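Local coordinates for N(2),N(2)-dimethylguanosine tRNA methyltransferase (Pyrococcus horikoshii, PDB 2DUL), which probably transfers two methyl groups from S-adenosyl-L-methionine to the N2 amine of guanine 26 in tRNA, at residues E260-Q263 with T268-N271; S288-E293 with K307-I312; V6-A11 with T58-I63. One frame throughout, in Å; residues are numbered along the deposited sequence.

Interaction 1 (E260-Q263 with T268-N271)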
ATOM      1  N   GLU A 260     -10.752   1.118  21.595  1.00 21.71           N
ATOM      2  CA  GLU A 260      -9.773   0.682  22.588  1.00 22.89           C
ATOM      3  C   GLU A 260      -8.762  -0.156  21.823  1.00 22.17           C
ATOM      4  O   GLU A 260      -9.114  -0.816  20.844  1.00 20.38           O
ATOM      5  CB  GLU A 260     -10.426  -0.194  23.662  1.00 24.00           C
ATOM      6  CG  GLU A 260     -11.717   0.356  24.241  1.00 29.16           C
ATOM      7  CD  GLU A 260     -12.348  -0.587  25.253  1.00 31.99           C
ATOM      8  OE1 GLU A 260     -12.095  -1.810  25.170  1.00 29.37           O
ATOM      9  OE2 GLU A 260     -13.104  -0.103  26.122  1.00 34.85           O
ATOM     10  N   LEU A 261      -7.511  -0.137  22.263  1.00 19.38           N
ATOM     11  CA  LEU A 261      -6.480  -0.910  21.593  1.00 20.77           C
ATOM     12  C   LEU A 261      -5.920  -1.975  22.524  1.00 20.83           C
ATOM     13  O   LEU A 261      -5.774  -1.747  23.721  1.00 19.20           O
ATOM     14  CB  LEU A 261      -5.330   0.000  21.150  1.00 20.55           C
ATOM     15  CG  LEU A 261      -5.679   1.255  20.346  1.00 23.30           C
ATOM     16  CD1 LEU A 261      -4.414   2.076  20.132  1.00 21.78           C
ATOM     17  CD2 LEU A 261      -6.311   0.862  19.014  1.00 20.04           C
ATOM     18  N   GLU A 262      -5.622  -3.146  21.974  1.00 19.60           N
ATOM     19  CA  GLU A 262      -5.028  -4.200  22.776  1.00 21.47           C
ATOM     20  C   GLU A 262      -3.880  -4.815  22.001  1.00 22.02           C
ATOM     21  O   GLU A 262      -4.081  -5.456  20.972  1.00 19.93           O
ATOM     22  CB  GLU A 262      -6.042  -5.287  23.140  1.00 21.13           C
ATOM     23  CG  GLU A 262      -5.387  -6.455  23.871  1.00 23.54           C
ATOM     24  CD  GLU A 262      -6.378  -7.445  24.439  1.00 24.53           C
ATOM     25  OE1 GLU A 262      -7.380  -7.758  23.761  1.00 24.23           O
ATOM     26  OE2 GLU A 262      -6.146  -7.923  25.566  1.00 25.99           O
ATOM     27  N   GLN A 263      -2.666  -4.607  22.497  1.00 22.81           N
ATOM     28  CA  GLN A 263      -1.498  -5.150  21.832  1.00 25.85           C
ATOM     29  C   GLN A 263      -1.306  -6.574  22.326  1.00 25.96           C
ATOM     30  O   GLN A 263      -1.338  -6.835  23.526  1.00 29.99           O
ATOM     31  CB  GLN A 263      -0.265  -4.296  22.143  1.00 29.69           C
ATOM     32  CG  GLN A 263       0.788  -4.324  21.045  1.00 34.94           C
ATOM     33  CD  GLN A 263       1.808  -3.204  21.184  1.00 39.20           C
ATOM     34  OE1 GLN A 263       1.447  -2.041  21.379  1.00 40.22           O
ATOM     35  NE2 GLN A 263       3.088  -3.550  21.072  1.00 41.35           N
ATOM     36  N   THR A 268      -8.146 -10.570  24.443  1.00 20.68           N
ATOM     37  CA  THR A 268      -8.539 -11.195  25.706  1.00 21.93           C
ATOM     38  C   THR A 268      -9.941 -10.799  26.161  1.00 22.89           C
ATOM     39  O   THR A 268     -10.350 -11.105  27.285  1.00 22.71           O
ATOM     40  CB  THR A 268      -7.545 -10.838  26.819  1.00 22.22           C
ATOM     41  OG1 THR A 268      -7.603  -9.431  27.076  1.00 24.21           O
ATOM     42  CG2 THR A 268      -6.129 -11.214  26.401  1.00 23.04           C
ATOM     43  N   ARG A 269     -10.673 -10.125  25.279  1.00 23.61           N
ATOM     44  CA  ARG A 269     -12.028  -9.675  25.571  1.00 24.26           C
ATOM     45  C   ARG A 269     -12.910  -9.925  24.349  1.00 23.84           C
ATOM     46  O   ARG A 269     -12.416 -10.048  23.228  1.00 24.33           O
ATOM     47  CB  ARG A 269     -12.029  -8.180  25.918  1.00 27.38           C
ATOM     48  CG  ARG A 269     -11.112  -7.811  27.076  1.00 30.21           C
ATOM     49  CD  ARG A 269     -11.423  -6.419  27.629  1.00 34.09           C
ATOM     50  NE  ARG A 269     -11.128  -5.332  26.694  1.00 33.90           N
ATOM     51  CZ  ARG A 269      -9.904  -4.921  26.369  1.00 36.40           C
ATOM     52  NH1 ARG A 269      -8.834  -5.506  26.897  1.00 35.04           N
ATOM     53  NH2 ARG A 269      -9.750  -3.910  25.523  1.00 36.22           N
ATOM     54  N   PRO A 270     -14.234  -9.998  24.548  1.00 23.76           N
ATOM     55  CA  PRO A 270     -15.134 -10.242  23.418  1.00 23.27           C
ATOM     56  C   PRO A 270     -15.266  -9.095  22.422  1.00 22.13           C
ATOM     57  O   PRO A 270     -14.924  -7.944  22.716  1.00 20.24           O
ATOM     58  CB  PRO A 270     -16.461 -10.590  24.103  1.00 24.50           C
ATOM     59  CG  PRO A 270     -16.406  -9.807  25.373  1.00 25.01           C
ATOM     60  CD  PRO A 270     -14.974  -9.967  25.825  1.00 24.51           C
ATOM     61  N   ASN A 271     -15.745  -9.437  21.229  1.00 21.90           N
ATOM     62  CA  ASN A 271     -15.965  -8.466  20.165  1.00 22.54           C
ATOM     63  C   ASN A 271     -14.712  -7.760  19.652  1.00 20.51           C
ATOM     64  O   ASN A 271     -14.772  -6.593  19.270  1.00 20.37           O
ATOM     65  CB  ASN A 271     -16.991  -7.427  20.630  1.00 25.85           C
ATOM     66  CG  ASN A 271     -18.315  -8.060  21.031  1.00 31.67           C
ATOM     67  OD1 ASN A 271     -18.870  -8.876  20.293  1.00 34.48           O
ATOM     68  ND2 ASN A 271     -18.829  -7.681  22.197  1.00 31.36           N
TER
HETATM   69  O   HOH W   1     -13.274  -4.103  25.986  1.00 29.66           O
HETATM   70  O   HOH W   2      -6.705  -3.132  25.787  1.00 30.51           O

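Interaction 2 (S288-E293 with K307-I312)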
ATOM      1  N   SER A 288       8.798  12.162   4.136  1.00 27.24           N
ATOM      2  CA  SER A 288       9.156  13.574   4.070  1.00 29.36           C
ATOM      3  C   SER A 288       9.978  13.741   2.792  1.00 29.01           C
ATOM      4  O   SER A 288       9.750  14.665   2.010  1.00 29.02           O
ATOM      5  CB  SER A 288       9.981  13.976   5.298  1.00 31.47           C
ATOM      6  OG  SER A 288      10.244  15.368   5.304  1.00 35.02           O
ATOM      7  N   LYS A 289      10.921  12.827   2.578  1.00 29.20           N
ATOM      8  CA  LYS A 289      11.759  12.857   1.382  1.00 29.03           C
ATOM      9  C   LYS A 289      10.923  12.682   0.117  1.00 28.47           C
ATOM     10  O   LYS A 289      11.227  13.268  -0.921  1.00 29.52           O
ATOM     11  CB  LYS A 289      12.814  11.750   1.426  1.00 29.62           C
ATOM     12  CG  LYS A 289      13.966  11.989   2.386  1.00 32.71           C
ATOM     13  CD  LYS A 289      15.101  11.012   2.103  1.00 34.78           C
ATOM     14  CE  LYS A 289      16.324  11.285   2.964  1.00 36.90           C
ATOM     15  NZ  LYS A 289      16.054  11.063   4.409  1.00 39.83           N
ATOM     16  N   MET A 290       9.878  11.863   0.205  1.00 26.55           N
ATOM     17  CA  MET A 290       9.003  11.609  -0.935  1.00 26.27           C
ATOM     18  C   MET A 290       8.304  12.874  -1.423  1.00 27.25           C
ATOM     19  O   MET A 290       8.175  13.096  -2.629  1.00 28.14           O
ATOM     20  CB  MET A 290       7.960  10.545  -0.573  1.00 26.43           C
ATOM     21  CG  MET A 290       8.533   9.138  -0.460  1.00 26.16           C
ATOM     22  SD  MET A 290       7.265   7.900  -0.101  1.00 24.44           S
ATOM     23  CE  MET A 290       6.370   7.821  -1.682  1.00 24.49           C
ATOM     24  N   VAL A 291       7.846  13.704  -0.492  1.00 27.66           N
ATOM     25  CA  VAL A 291       7.175  14.945  -0.866  1.00 28.46           C
ATOM     26  C   VAL A 291       8.129  15.796  -1.697  1.00 29.15           C
ATOM     27  O   VAL A 291       7.746  16.354  -2.727  1.00 29.16           O
ATOM     28  CB  VAL A 291       6.739  15.752   0.381  1.00 29.84           C
ATOM     29  CG1 VAL A 291       6.228  17.130  -0.038  1.00 31.27           C
ATOM     30  CG2 VAL A 291       5.648  15.002   1.127  1.00 27.87           C
ATOM     31  N   LYS A 292       9.377  15.871  -1.245  1.00 29.49           N
ATOM     32  CA  LYS A 292      10.408  16.655  -1.913  1.00 32.32           C
ATOM     33  C   LYS A 292      10.777  16.053  -3.267  1.00 32.93           C
ATOM     34  O   LYS A 292      10.898  16.771  -4.264  1.00 32.92           O
ATOM     35  CB  LYS A 292      11.642  16.741  -1.008  1.00 34.68           C
ATOM     36  CG  LYS A 292      12.727  17.706  -1.468  1.00 40.03           C
ATOM     37  CD  LYS A 292      13.635  17.087  -2.514  1.00 42.90           C
ATOM     38  CE  LYS A 292      14.834  17.978  -2.786  1.00 44.10           C
ATOM     39  NZ  LYS A 292      15.774  17.338  -3.750  1.00 46.23           N
ATOM     40  N   GLU A 293      10.956  14.736  -3.299  1.00 31.97           N
ATOM     41  CA  GLU A 293      11.306  14.050  -4.538  1.00 32.97           C
ATOM     42  C   GLU A 293      10.189  14.223  -5.562  1.00 32.61           C
ATOM     43  O   GLU A 293      10.449  14.441  -6.747  1.00 32.16           O
ATOM     44  CB  GLU A 293      11.533  12.558  -4.278  1.00 33.41           C
ATOM     45  CG  GLU A 293      11.894  11.756  -5.529  1.00 37.13           C
ATOM     46  CD  GLU A 293      13.283  12.079  -6.059  1.00 40.32           C
ATOM     47  OE1 GLU A 293      13.639  11.583  -7.152  1.00 40.71           O
ATOM     48  OE2 GLU A 293      14.024  12.819  -5.379  1.00 41.26           O
ATOM     49  N   LYS A 307      -0.554  16.276  -3.440  1.00 31.54           N
ATOM     50  CA  LYS A 307      -1.661  16.469  -2.511  1.00 32.13           C
ATOM     51  C   LYS A 307      -1.778  15.296  -1.539  1.00 31.39           C
ATOM     52  O   LYS A 307      -1.973  15.493  -0.340  1.00 30.22           O
ATOM     53  CB  LYS A 307      -2.978  16.633  -3.273  1.00 34.82           C
ATOM     54  CG  LYS A 307      -4.165  16.973  -2.377  1.00 37.88           C
ATOM     55  CD  LYS A 307      -5.411  17.315  -3.186  1.00 41.33           C
ATOM     56  CE  LYS A 307      -5.954  16.102  -3.929  1.00 43.93           C
ATOM     57  NZ  LYS A 307      -6.527  15.078  -3.005  1.00 46.22           N
ATOM     58  N   LEU A 308      -1.654  14.077  -2.057  1.00 29.40           N
ATOM     59  CA  LEU A 308      -1.752  12.889  -1.215  1.00 26.71           C
ATOM     60  C   LEU A 308      -0.545  12.759  -0.295  1.00 26.04           C
ATOM     61  O   LEU A 308      -0.691  12.530   0.906  1.00 27.15           O
ATOM     62  CB  LEU A 308      -1.878  11.632  -2.081  1.00 28.15           C
ATOM     63  CG  LEU A 308      -1.918  10.299  -1.326  1.00 26.82           C
ATOM     64  CD1 LEU A 308      -3.098  10.285  -0.368  1.00 28.66           C
ATOM     65  CD2 LEU A 308      -2.020   9.150  -2.321  1.00 28.80           C
ATOM     66  N   LEU A 309       0.648  12.905  -0.861  1.00 23.96           N
ATOM     67  CA  LEU A 309       1.880  12.792  -0.089  1.00 25.08           C
ATOM     68  C   LEU A 309       2.006  13.868   0.999  1.00 24.97           C
ATOM     69  O   LEU A 309       2.540  13.607   2.075  1.00 23.44           O
ATOM     70  CB  LEU A 309       3.091  12.838  -1.031  1.00 23.61           C
ATOM     71  CG  LEU A 309       3.261  11.634  -1.976  1.00 26.42           C
ATOM     72  CD1 LEU A 309       4.421  11.873  -2.941  1.00 24.60           C
ATOM     73  CD2 LEU A 309       3.509  10.374  -1.161  1.00 26.36           C
ATOM     74  N   LYS A 310       1.513  15.073   0.726  1.00 25.80           N
ATOM     75  CA  LYS A 310       1.590  16.142   1.716  1.00 27.28           C
ATOM     76  C   LYS A 310       0.627  15.864   2.862  1.00 27.12           C
ATOM     77  O   LYS A 310       0.930  16.150   4.021  1.00 25.40           O
ATOM     78  CB  LYS A 310       1.277  17.500   1.077  1.00 29.03           C
ATOM     79  CG  LYS A 310       2.371  18.006   0.147  1.00 32.04           C
ATOM     80  CD  LYS A 310       2.002  19.331  -0.504  1.00 35.24           C
ATOM     81  CE  LYS A 310       3.132  19.828  -1.399  1.00 37.43           C
ATOM     82  NZ  LYS A 310       2.779  21.094  -2.102  1.00 40.39           N
ATOM     83  N   MET A 311      -0.535  15.306   2.532  1.00 27.65           N
ATOM     84  CA  MET A 311      -1.526  14.973   3.545  1.00 29.92           C
ATOM     85  C   MET A 311      -0.942  13.911   4.479  1.00 29.40           C
ATOM     86  O   MET A 311      -1.004  14.045   5.699  1.00 28.75           O
ATOM     87  CB  MET A 311      -2.804  14.442   2.885  1.00 33.29           C
ATOM     88  CG  MET A 311      -3.801  13.824   3.856  1.00 37.85           C
ATOM     89  SD  MET A 311      -4.366  14.967   5.136  1.00 43.56           S
ATOM     90  CE  MET A 311      -5.869  15.589   4.369  1.00 42.01           C
ATOM     91  N   ILE A 312      -0.363  12.864   3.897  1.00 27.05           N
ATOM     92  CA  ILE A 312       0.221  11.780   4.678  1.00 24.94           C
ATOM     93  C   ILE A 312       1.460  12.245   5.441  1.00 25.21           C
ATOM     94  O   ILE A 312       1.701  11.824   6.574  1.00 24.49           O
ATOM     95  CB  ILE A 312       0.589  10.584   3.766  1.00 24.02           C
ATOM     96  CG1 ILE A 312      -0.686  10.005   3.149  1.00 23.95           C
ATOM     97  CG2 ILE A 312       1.322   9.510   4.564  1.00 23.54           C
ATOM     98  CD1 ILE A 312      -0.441   8.898   2.141  1.00 24.94           C
TER

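Interaction 3 (V6-A11 with T58-I63)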
ATOM      1  N   VAL A   6      -1.315   5.742 -25.821  1.00 44.60           N
ATOM      2  CA  VAL A   6      -1.472   6.660 -24.700  1.00 42.67           C
ATOM      3  C   VAL A   6      -0.137   6.872 -23.998  1.00 41.66           C
ATOM      4  O   VAL A   6       0.787   6.072 -24.142  1.00 40.31           O
ATOM      5  CB  VAL A   6      -2.493   6.125 -23.670  1.00 43.62           C
ATOM      6  CG1 VAL A   6      -3.865   5.988 -24.319  1.00 42.84           C
ATOM      7  CG2 VAL A   6      -2.028   4.783 -23.123  1.00 43.53           C
ATOM      8  N   GLN A   7      -0.035   7.957 -23.242  1.00 39.94           N
ATOM      9  CA  GLN A   7       1.192   8.252 -22.522  1.00 40.41           C
ATOM     10  C   GLN A   7       0.936   8.479 -21.038  1.00 38.14           C
ATOM     11  O   GLN A   7      -0.046   9.114 -20.656  1.00 37.73           O
ATOM     12  CB  GLN A   7       1.873   9.483 -23.118  1.00 43.37           C
ATOM     13  CG  GLN A   7       3.167   9.855 -22.422  1.00 49.16           C
ATOM     14  CD  GLN A   7       3.910  10.966 -23.128  1.00 52.64           C
ATOM     15  OE1 GLN A   7       3.369  12.052 -23.342  1.00 54.06           O
ATOM     16  NE2 GLN A   7       5.160  10.700 -23.498  1.00 54.54           N
ATOM     17  N   GLU A   8       1.824   7.939 -20.209  1.00 35.17           N
ATOM     18  CA  GLU A   8       1.735   8.087 -18.761  1.00 32.21           C
ATOM     19  C   GLU A   8       3.155   8.292 -18.256  1.00 32.20           C
ATOM     20  O   GLU A   8       3.993   7.396 -18.365  1.00 30.60           O
ATOM     21  CB  GLU A   8       1.129   6.841 -18.111  1.00 31.57           C
ATOM     22  CG  GLU A   8       1.204   6.875 -16.585  1.00 28.59           C
ATOM     23  CD  GLU A   8       0.578   5.664 -15.920  1.00 28.39           C
ATOM     24  OE1 GLU A   8       1.079   5.269 -14.847  1.00 27.78           O
ATOM     25  OE2 GLU A   8      -0.417   5.118 -16.453  1.00 25.27           O
ATOM     26  N   GLY A   9       3.421   9.471 -17.702  1.00 31.52           N
ATOM     27  CA  GLY A   9       4.761   9.764 -17.229  1.00 31.85           C
ATOM     28  C   GLY A   9       5.663   9.836 -18.448  1.00 32.35           C
ATOM     29  O   GLY A   9       5.260  10.364 -19.486  1.00 30.59           O
ATOM     30  N   LYS A  10       6.872   9.297 -18.341  1.00 31.19           N
ATOM     31  CA  LYS A  10       7.804   9.307 -19.463  1.00 33.14           C
ATOM     32  C   LYS A  10       7.566   8.145 -20.427  1.00 32.83           C
ATOM     33  O   LYS A  10       8.268   8.006 -21.427  1.00 34.01           O
ATOM     34  CB  LYS A  10       9.246   9.256 -18.948  1.00 34.46           C
ATOM     35  CG  LYS A  10       9.672  10.500 -18.185  1.00 37.66           C
ATOM     36  CD  LYS A  10      11.122  10.408 -17.735  1.00 41.80           C
ATOM     37  CE  LYS A  10      11.546  11.665 -16.985  1.00 44.52           C
ATOM     38  NZ  LYS A  10      12.913  11.520 -16.407  1.00 45.79           N
ATOM     39  N   ALA A  11       6.566   7.320 -20.135  1.00 31.79           N
ATOM     40  CA  ALA A  11       6.276   6.165 -20.976  1.00 32.15           C
ATOM     41  C   ALA A  11       5.165   6.365 -22.002  1.00 32.62           C
ATOM     42  O   ALA A  11       4.165   7.028 -21.738  1.00 32.92           O
ATOM     43  CB  ALA A  11       5.941   4.961 -20.098  1.00 30.35           C
ATOM     44  N   THR A  58      -0.354  -4.367 -19.435  1.00 23.41           N
ATOM     45  CA  THR A  58       0.222  -3.657 -20.581  1.00 24.04           C
ATOM     46  C   THR A  58       1.727  -3.459 -20.415  1.00 24.12           C
ATOM     47  O   THR A  58       2.435  -3.192 -21.389  1.00 23.20           O
ATOM     48  CB  THR A  58      -0.403  -2.261 -20.771  1.00 25.66           C
ATOM     49  OG1 THR A  58      -0.047  -1.426 -19.662  1.00 27.07           O
ATOM     50  CG2 THR A  58      -1.924  -2.358 -20.864  1.00 26.36           C
ATOM     51  N   GLY A  59       2.201  -3.584 -19.177  1.00 24.02           N
ATOM     52  CA  GLY A  59       3.615  -3.407 -18.884  1.00 23.26           C
ATOM     53  C   GLY A  59       3.955  -2.000 -18.419  1.00 23.52           C
ATOM     54  O   GLY A  59       5.115  -1.688 -18.146  1.00 22.53           O
ATOM     55  N   ILE A  60       2.940  -1.148 -18.304  1.00 23.01           N
ATOM     56  CA  ILE A  60       3.147   0.239 -17.896  1.00 22.64           C
ATOM     57  C   ILE A  60       3.956   0.438 -16.616  1.00 21.95           C
ATOM     58  O   ILE A  60       4.825   1.309 -16.563  1.00 22.08           O
ATOM     59  CB  ILE A  60       1.792   0.994 -17.751  1.00 22.03           C
ATOM     60  CG1 ILE A  60       2.045   2.449 -17.345  1.00 23.94           C
ATOM     61  CG2 ILE A  60       0.910   0.311 -16.716  1.00 22.01           C
ATOM     62  CD1 ILE A  60       2.840   3.248 -18.365  1.00 23.99           C
ATOM     63  N   ARG A  61       3.684  -0.361 -15.589  1.00 21.54           N
ATOM     64  CA  ARG A  61       4.403  -0.204 -14.324  1.00 22.64           C
ATOM     65  C   ARG A  61       5.899  -0.452 -14.489  1.00 21.10           C
ATOM     66  O   ARG A  61       6.710   0.400 -14.133  1.00 21.36           O
ATOM     67  CB  ARG A  61       3.827  -1.145 -13.258  1.00 21.86           C
ATOM     68  CG  ARG A  61       4.315  -0.871 -11.842  1.00 25.08           C
ATOM     69  CD  ARG A  61       3.634  -1.797 -10.837  1.00 27.42           C
ATOM     70  NE  ARG A  61       2.185  -1.617 -10.818  1.00 28.67           N
ATOM     71  CZ  ARG A  61       1.535  -0.779 -10.015  1.00 29.53           C
ATOM     72  NH1 ARG A  61       0.216  -0.692 -10.091  1.00 29.79           N
ATOM     73  NH2 ARG A  61       2.192  -0.046  -9.122  1.00 26.23           N
ATOM     74  N   GLY A  62       6.256  -1.614 -15.029  1.00 21.14           N
ATOM     75  CA  GLY A  62       7.657  -1.942 -15.232  1.00 20.20           C
ATOM     76  C   GLY A  62       8.361  -0.979 -16.179  1.00 21.54           C
ATOM     77  O   GLY A  62       9.523  -0.630 -15.973  1.00 19.05           O
ATOM     78  N   ILE A  63       7.666  -0.550 -17.227  1.00 19.92           N
ATOM     79  CA  ILE A  63       8.258   0.385 -18.177  1.00 21.50           C
ATOM     80  C   ILE A  63       8.581   1.702 -17.472  1.00 20.73           C
ATOM     81  O   ILE A  63       9.649   2.281 -17.684  1.00 22.50           O
ATOM     82  CB  ILE A  63       7.314   0.634 -19.376  1.00 22.14           C
ATOM     83  CG1 ILE A  63       7.274  -0.619 -20.256  1.00 20.85           C
ATOM     84  CG2 ILE A  63       7.794   1.836 -20.189  1.00 23.39           C
ATOM     85  CD1 ILE A  63       6.141  -0.635 -21.262  1.00 24.80           C
TER

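Interaction 1 (E260-Q263 with T268-N271)
A surface salt-bridge network of E260, E262 and R269 ties strand 259-263, an edge strand of a three-stranded antiparallel sheet, to the loop that leads on to strand 273-277. The two glutamates, one residue apart, both start toward the loop, and R269 comes back from the loop to meet them.

E262 carries the larger share. Its carboxylate takes T268 with both oxygens: OE2 accepts from T268 OG1 at 2.6 Å through the syn lone pair, and OE1 accepts from T268 N at 3.0 Å, with the donor 28° out of the carboxylate plane. The chain reaches that far because CG stands anti to the backbone N (chi1 175°) and stays extended beyond it. Y251, on the neighbouring strand 247-252, adds its OH to E262 OE1 and also lies against R269 as a cation-pi partner, so one tyrosine serves both charges.

R269 divides its guanidinium between the acids. NH2 hydrogen-bonds to E260 OE1 at 3.2 Å from the anti side, tilted out of the plane of either group, forming a salt bridge in which the two flat groups are turned 58° apart. NH1 keeps a long salt bridge of 3.9 Å to E262 OE2; the oxygen sits off the guanidinium plane with no N-H aimed at it, which leaves an electrostatic pull.

Two waters sit at the guanidinium edge and complete the link. One donates to L261 O and accepts from R269 NH2. The other accepts from R269 NE at 2.6 Å and donates to E260 OE1 at 2.7 Å.

Interaction 2 (S288-E293 with K307-I312)
V291 and L309 mark the closest approach of a helical hairpin: helices 284-295 and 302-314 follow each other in the chain and run nearly antiparallel, with the segment axes 9.2 Å apart at an angle of 154°. Across V291 and L309 the CA atoms come within 5.8 Å.

The purely apolar packing involves three side chains. M290 and L309 both set out toward the opposing helix and meet at about a right angle, with M290 CE 3.9 Å from L309 CD2. The thioether is bent at its last torsion (chi3 71°), which turns the methyl out of line with the chain before it. V291 reaches across from the flank of its helix, its CG2 4.0 Å from L309 CB.

A second kind of contact sets methyl against backbone. V291 CG2 rests on the carbonyl of L309, 3.5 Å from its O, while L309 CD1 returns the gesture at 4.0 Å from M290 O. Both are van der Waals contacts.

The third is the aliphatic part of a lysine. The branches of V291 split the work: CG1, anti to the backbone N (chi1 172°), touches K310 CG at 4.0 Å, and the extended K310 chain crosses the valine at about a right angle on the exposed side.

On the inner side M290 also packs on V41 and L42 of helix 33-46 and on L219 of strand 213-223, so the hairpin is seated against the rest of the fold. The pairing of the two segments therefore rests on shape and on the exclusion of water from M290 and L309, with K310 CG lying against one branch of V291 and the charged end of the lysine making no contact with the valine.

Interaction 3 (V6-A11 with T58-I63)
E8 OE1, on a carboxylate laid against I60, is gripped by two salt bridges, from R36 NE and R64 NH1, while OE2 is hydrogen-bonded to Y28 OH. The acid ends the first strand of a beta-hairpin, strands 4-8 and 11-15, whose type II' turn runs from E8 to A11 with G9 and K10 at its corners. Two backbone bonds close it, E8 N to A11 O at 2.9 Å and A11 N to E8 O at 3.1 Å.

The hairpin packs on helix 60-68, which follows strand 50-53 of the Rossmann-like methyltransferase sheet. I60 crosses E8 at about a right angle: its CG1 touches OE2 at 3.7 Å, and its CD1 reaches E8 CB at 4.0 Å. With CG1 anti to the backbone N (chi1 -179°), the isoleucine holds this arm out to the hairpin. A leucine here would probably leave R36 and R64 without the anion they share and take one hydrogen-bond partner from Y28 OH.

R61, predicted like R36 to bind S-adenosyl-L-methionine, points away from the hairpin and pairs with D136 and D138. At the start of the helix, T58 OG1 accepts from I60 N at 3.3 Å in an ST turn. A11 completes the apolar contact, its CB 3.9 Å from I60 CD1 and 3.6 Å from I63 CG2.

Overall arrangement
The three contacts grade from exposed to buried, and their chemistry follows. Interaction 1, at the edge of the three-stranded sheet, relies on charges, hydrogen bonds and waters; interaction 2 is partly buried and wholly van der Waals; interaction 3 is buried, with apolar packing and a carboxylate laid on an isoleucine, its charge met by arginines outside the two segments. Interactions 1 and 3 lie on opposite sides of the chain's centre, about 45 Å apart between centres. Interactions 2 and 3 are closer, about 9 Å between nearest atoms, and both lean on helix 33-46, interaction 2 through apolar packing and interaction 3 through an arginine.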